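Local coordinates for protein HpcH/HpaI aldolase (Desulfitobacterium hafniense, PDB 3QZ6) that is of unestablished specific function but belongs to the HpcH/HpaI aldolase/citrate lyase family and folds as a TIM barrel, at residues T51-E54 and I55-V59; Y197-V200 and Y201-A204. All blocks are in the same frame, centred on the assembly; numbering follows the deposited sequence.

Contact 1. Residues T51-E54 and I55-V59; sequences TFRE and INHLV
The backbone N-H groups of Ile-55, Asn-56, His-57 and Leu-58 bond back to the carbonyls of Thr-51, Phe-52, Arg-53 and Glu-54, which forms the first two turns of helix 52-65. A capping box starts the helix. Thr-51 is the N-cap: its OG1 accepts from Glu-54 N at 3.0 Å in a nearly straight bond. In return Glu-54 OE1 accepts from Thr-51 N at 3.0 Å. That donor stands above the carboxylate plane, 61° out of it. Glu-54 CG lies anti to its own carbonyl carbon (chi1 -72°), and the chain then runs extended back to the helix start. The negative carboxylate there would probably suit the helix N-terminus. Ile-55 CG1 packs on Thr-51 O at 3.5 Å, and its CD1 lies 4.3 Å from Phe-52 CD1. Both side chains also reach helix 78-87: Phe-52 touches Arg-83 and Ile-87, and Ile-55 touches Leu-84. Leu-58 turns instead to Ile-29 and Val-30 of helix 29-35. The helix is thus fitted between its two neighbours on the outside of the barrel. On the more exposed side Arg-53 bends at chi2 and chi3 and lays its aliphatic part over the His-57 ring. Arg-53 CG makes a CH-pi contact 4.2 Å from the ring centroid, and Arg-53 CD comes to 3.6 Å from His-57 NE2.

Contact 2. Residues Y197-V200 and Y201-A204; sequences YEKV and YRAA
Arg-202 folds back along the helix, and its guanidinium lies with one face toward the backbone of Glu-198 and Lys-199. The chain leaves with CG anti to its own carbonyl carbon, runs straight at chi2, and bends at chi3 (-130°). One guanidinium face therefore looks onto Glu-198 O and Lys-199 CA. Arg-202 NH2 comes to 3.6 Å from Glu-198 CB, and Arg-202 NH1 to 3.8 Å from Lys-199 CG. Arg-202 NE gives a 2.7 Å hydrogen bond to a water in the guanidinium plane. That water donates only weakly to Glu-198 OE1. The Glu-198 chain bends at chi2 (-80°), and its OE2 forms a salt bridge with Arg-228. All this lies on the outer side of helix 191-207, one of the helices around the TIM barrel. The inner side is mostly apolar. Tyr-201 CG sits 3.6 Å from Tyr-197 O, the carbonyl that accepts from Tyr-201 N, and the ring continues to the sheet, where OH bonds to Gly-212 O. Val-200 rests on Val-171 and Phe-173 of strand 170-173. Ala-203 and Ala-204 meet helix 159-163, and each CB lies 3.6 Å from Val-200 O.

How the contacts relate
Contact 1 comes first along the chain and is complete before contact 2 begins. Their centres are 34 Å apart, on opposite sides of the chain's centre, and their nearest atoms are about 25 Å apart. They do not touch. Both belong to the helical layer around one closed barrel of eight parallel strands. Helix 52-65, with contact 1, links strands 40-44 and 68-72. Helix 191-207, with contact 2, comes between strands 170-173 and 210-215. Contact 1 sits at the start of its helix, with the Glu-54 side chain about 8 Å from a bound zinc ion. Contact 2 lies within its helix. Each helix therefore covers a different sector of the same TIM barrel.

Contact 1. Residues T51-E54 and I55-V59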
loop_
_atom_site.group_PDB
_atom_site.type_symbol
_atom_site.label_atom_id
_atom_site.label_comp_id
_atom_site.label_asym_id
_atom_site.label_seq_id
_atom_site.Cartn_x
_atom_site.Cartn_y
_atom_site.Cartn_z
ATOM N N THR A 51 2.251 -6.040 14.984
ATOM C CA THR A 51 2.995 -6.436 16.186
ATOM C C THR A 51 3.808 -5.259 16.719
ATOM O O THR A 51 4.003 -4.257 16.023
ATOM C CB THR A 51 3.973 -7.555 15.873
ATOM O OG1 THR A 51 5.005 -7.032 15.019
ATOM C CG2 THR A 51 3.257 -8.722 15.179
ATOM N N PHE A 52 4.300 -5.361 17.945
ATOM C CA PHE A 52 5.099 -4.264 18.459
ATOM C C PHE A 52 6.438 -4.129 17.718
ATOM O O PHE A 52 6.972 -3.021 17.616
ATOM C CB PHE A 52 5.289 -4.369 19.982
ATOM C CG PHE A 52 4.036 -4.051 20.757
ATOM C CD1 PHE A 52 2.815 -3.905 20.089
ATOM C CD2 PHE A 52 4.063 -3.874 22.128
ATOM C CE1 PHE A 52 1.647 -3.609 20.776
ATOM C CE2 PHE A 52 2.889 -3.581 22.834
ATOM C CZ PHE A 52 1.686 -3.444 22.156
ATOM N N ARG A 53 6.979 -5.248 17.225
ATOM C CA ARG A 53 8.180 -5.197 16.392
ATOM C C ARG A 53 7.910 -4.410 15.099
ATOM O O ARG A 53 8.711 -3.551 14.688
ATOM C CB ARG A 53 8.700 -6.609 16.070
ATOM C CG ARG A 53 9.949 -6.631 15.142
ATOM C CD ARG A 53 11.142 -5.960 15.839
ATOM N NE ARG A 53 11.530 -6.724 17.023
ATOM C CZ ARG A 53 12.270 -6.256 18.023
ATOM N NH1 ARG A 53 12.711 -5.003 18.010
ATOM N NH2 ARG A 53 12.558 -7.046 19.050
ATOM N N GLU A 54 6.790 -4.694 14.445
ATOM C CA GLU A 54 6.448 -3.950 13.227
ATOM C C GLU A 54 6.359 -2.454 13.513
ATOM O O GLU A 54 6.781 -1.618 12.701
ATOM C CB GLU A 54 5.140 -4.455 12.618
ATOM C CG GLU A 54 5.275 -5.833 11.960
ATOM C CD GLU A 54 3.920 -6.458 11.651
ATOM O OE1 GLU A 54 2.888 -5.859 12.017
ATOM O OE2 GLU A 54 3.887 -7.544 11.043
ATOM N N ILE A 55 5.811 -2.117 14.675
ATOM C CA ILE A 55 5.669 -0.721 15.050
ATOM C C ILE A 55 7.043 -0.107 15.286
ATOM O O ILE A 55 7.315 0.986 14.821
ATOM C CB ILE A 55 4.733 -0.559 16.253
ATOM C CG1 ILE A 55 3.301 -0.875 15.805
ATOM C CG2 ILE A 55 4.816 0.875 16.816
ATOM C CD1 ILE A 55 2.286 -1.026 16.941
ATOM N N ASN A 56 7.922 -0.841 15.964
ATOM C CA ASN A 56 9.304 -0.402 16.156
ATOM C C ASN A 56 9.946 -0.094 14.799
ATOM O O ASN A 56 10.586 0.944 14.625
ATOM C CB ASN A 56 10.095 -1.489 16.902
ATOM C CG ASN A 56 11.481 -1.018 17.367
ATOM O OD1 ASN A 56 12.032 -0.012 16.894
ATOM N ND2 ASN A 56 12.051 -1.763 18.288
ATOM N N HIS A 57 9.765 -0.986 13.825
ATOM C CA HIS A 57 10.329 -0.738 12.490
ATOM C C HIS A 57 9.803 0.551 11.870
ATOM O O HIS A 57 10.560 1.330 11.267
ATOM C CB HIS A 57 10.095 -1.927 11.544
ATOM C CG HIS A 57 10.905 -3.136 11.895
ATOM N ND1 HIS A 57 10.650 -4.385 11.373
ATOM C CD2 HIS A 57 11.962 -3.286 12.728
ATOM C CE1 HIS A 57 11.521 -5.251 11.859
ATOM N NE2 HIS A 57 12.325 -4.613 12.691
ATOM N N LEU A 58 8.502 0.780 12.008
ATOM C CA LEU A 58 7.911 2.006 11.482
ATOM C C LEU A 58 8.509 3.219 12.197
ATOM O O LEU A 58 8.904 4.200 11.566
ATOM C CB LEU A 58 6.382 1.989 11.644
ATOM C CG LEU A 58 5.603 0.966 10.797
ATOM C CD1 LEU A 58 4.184 0.753 11.324
ATOM C CD2 LEU A 58 5.565 1.366 9.327
ATOM N N VAL A 59 8.589 3.142 13.517
ATOM C CA VAL A 59 9.087 4.261 14.320
ATOM C C VAL A 59 10.552 4.576 14.003
ATOM O O VAL A 59 10.941 5.737 13.914
ATOM C CB VAL A 59 8.919 3.963 15.825
ATOM C CG1 VAL A 59 9.785 4.903 16.674
ATOM C CG2 VAL A 59 7.453 4.052 16.220
#

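Contact 2. Residues Y197-V200 and Y201-A204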
loop_
_atom_site.group_PDB
_atom_site.type_symbol
_atom_site.label_atom_id
_atom_site.label_comp_id
_atom_site.label_asym_id
_atom_site.label_seq_id
_atom_site.Cartn_x
_atom_site.Cartn_y
_atom_site.Cartn_z
ATOM N N TYR A 197 -21.063 15.924 16.914
ATOM C CA TYR A 197 -19.768 16.565 16.697
ATOM C C TYR A 197 -19.765 17.954 17.315
ATOM O O TYR A 197 -18.822 18.335 18.010
ATOM C CB TYR A 197 -19.461 16.690 15.205
ATOM C CG TYR A 197 -19.274 15.383 14.468
ATOM C CD1 TYR A 197 -19.016 14.197 15.148
ATOM C CD2 TYR A 197 -19.346 15.344 13.081
ATOM C CE1 TYR A 197 -18.837 13.003 14.453
ATOM C CE2 TYR A 197 -19.167 14.166 12.385
ATOM C CZ TYR A 197 -18.908 13.003 13.071
ATOM O OH TYR A 197 -18.743 11.844 12.350
ATOM N N GLU A 198 -20.825 18.714 17.043
ATOM C CA GLU A 198 -20.925 20.088 17.527
ATOM C C GLU A 198 -20.879 20.139 19.046
ATOM O O GLU A 198 -20.189 20.984 19.622
ATOM C CB GLU A 198 -22.210 20.760 17.022
ATOM C CG GLU A 198 -22.298 20.943 15.507
ATOM C CD GLU A 198 -21.507 22.145 15.002
ATOM O OE1 GLU A 198 -20.590 22.607 15.716
ATOM O OE2 GLU A 198 -21.808 22.629 13.886
ATOM N N LYS A 199 -21.632 19.251 19.690
ATOM C CA LYS A 199 -21.666 19.205 21.150
ATOM C C LYS A 199 -20.277 18.931 21.692
ATOM O O LYS A 199 -19.846 19.547 22.660
ATOM C CB LYS A 199 -22.632 18.135 21.657
ATOM C CG LYS A 199 -24.094 18.534 21.610
ATOM C CD LYS A 199 -24.991 17.396 22.075
ATOM C CE LYS A 199 -26.460 17.778 21.956
ATOM N NZ LYS A 199 -27.351 16.624 22.226
ATOM N N VAL A 200 -19.568 18.001 21.068
ATOM C CA VAL A 200 -18.237 17.663 21.545
ATOM C C VAL A 200 -17.260 18.815 21.321
ATOM O O VAL A 200 -16.436 19.120 22.183
ATOM C CB VAL A 200 -17.703 16.376 20.881
ATOM C CG1 VAL A 200 -16.220 16.176 21.241
ATOM C CG2 VAL A 200 -18.553 15.187 21.316
ATOM N N TYR A 201 -17.350 19.461 20.167
ATOM C CA TYR A 201 -16.470 20.592 19.882
ATOM C C TYR A 201 -16.670 21.742 20.892
ATOM O O TYR A 201 -15.708 22.369 21.343
ATOM C CB TYR A 201 -16.674 21.085 18.447
ATOM C CG TYR A 201 -15.871 20.322 17.402
ATOM C CD1 TYR A 201 -15.152 19.181 17.730
ATOM C CD2 TYR A 201 -15.824 20.766 16.089
ATOM C CE1 TYR A 201 -14.408 18.494 16.765
ATOM C CE2 TYR A 201 -15.099 20.091 15.121
ATOM C CZ TYR A 201 -14.395 18.956 15.462
ATOM O OH TYR A 201 -13.670 18.313 14.485
ATOM N N ARG A 202 -17.914 22.013 21.260
ATOM C CA ARG A 202 -18.164 23.048 22.268
ATOM C C ARG A 202 -17.509 22.696 23.602
ATOM O O ARG A 202 -16.939 23.560 24.267
ATOM C CB ARG A 202 -19.659 23.281 22.454
ATOM C CG ARG A 202 -20.297 24.040 21.310
ATOM C CD ARG A 202 -21.776 24.243 21.565
ATOM N NE ARG A 202 -22.562 23.833 20.413
ATOM C CZ ARG A 202 -23.529 22.931 20.468
ATOM N NH1 ARG A 202 -23.830 22.372 21.624
ATOM N NH2 ARG A 202 -24.199 22.599 19.372
ATOM N N ALA A 203 -17.574 21.424 23.988
ATOM C CA ALA A 203 -16.915 20.993 25.217
ATOM C C ALA A 203 -15.397 21.091 25.098
ATOM O O ALA A 203 -14.709 21.490 26.043
ATOM C CB ALA A 203 -17.340 19.572 25.596
ATOM N N ALA A 204 -14.864 20.721 23.937
ATOM C CA ALA A 204 -13.430 20.835 23.715
ATOM C C ALA A 204 -12.979 22.291 23.898
ATOM O O ALA A 204 -11.948 22.569 24.519
ATOM C CB ALA A 204 -13.063 20.321 22.316
HETATM O O HOH W 1 -21.802 24.947 18.018
#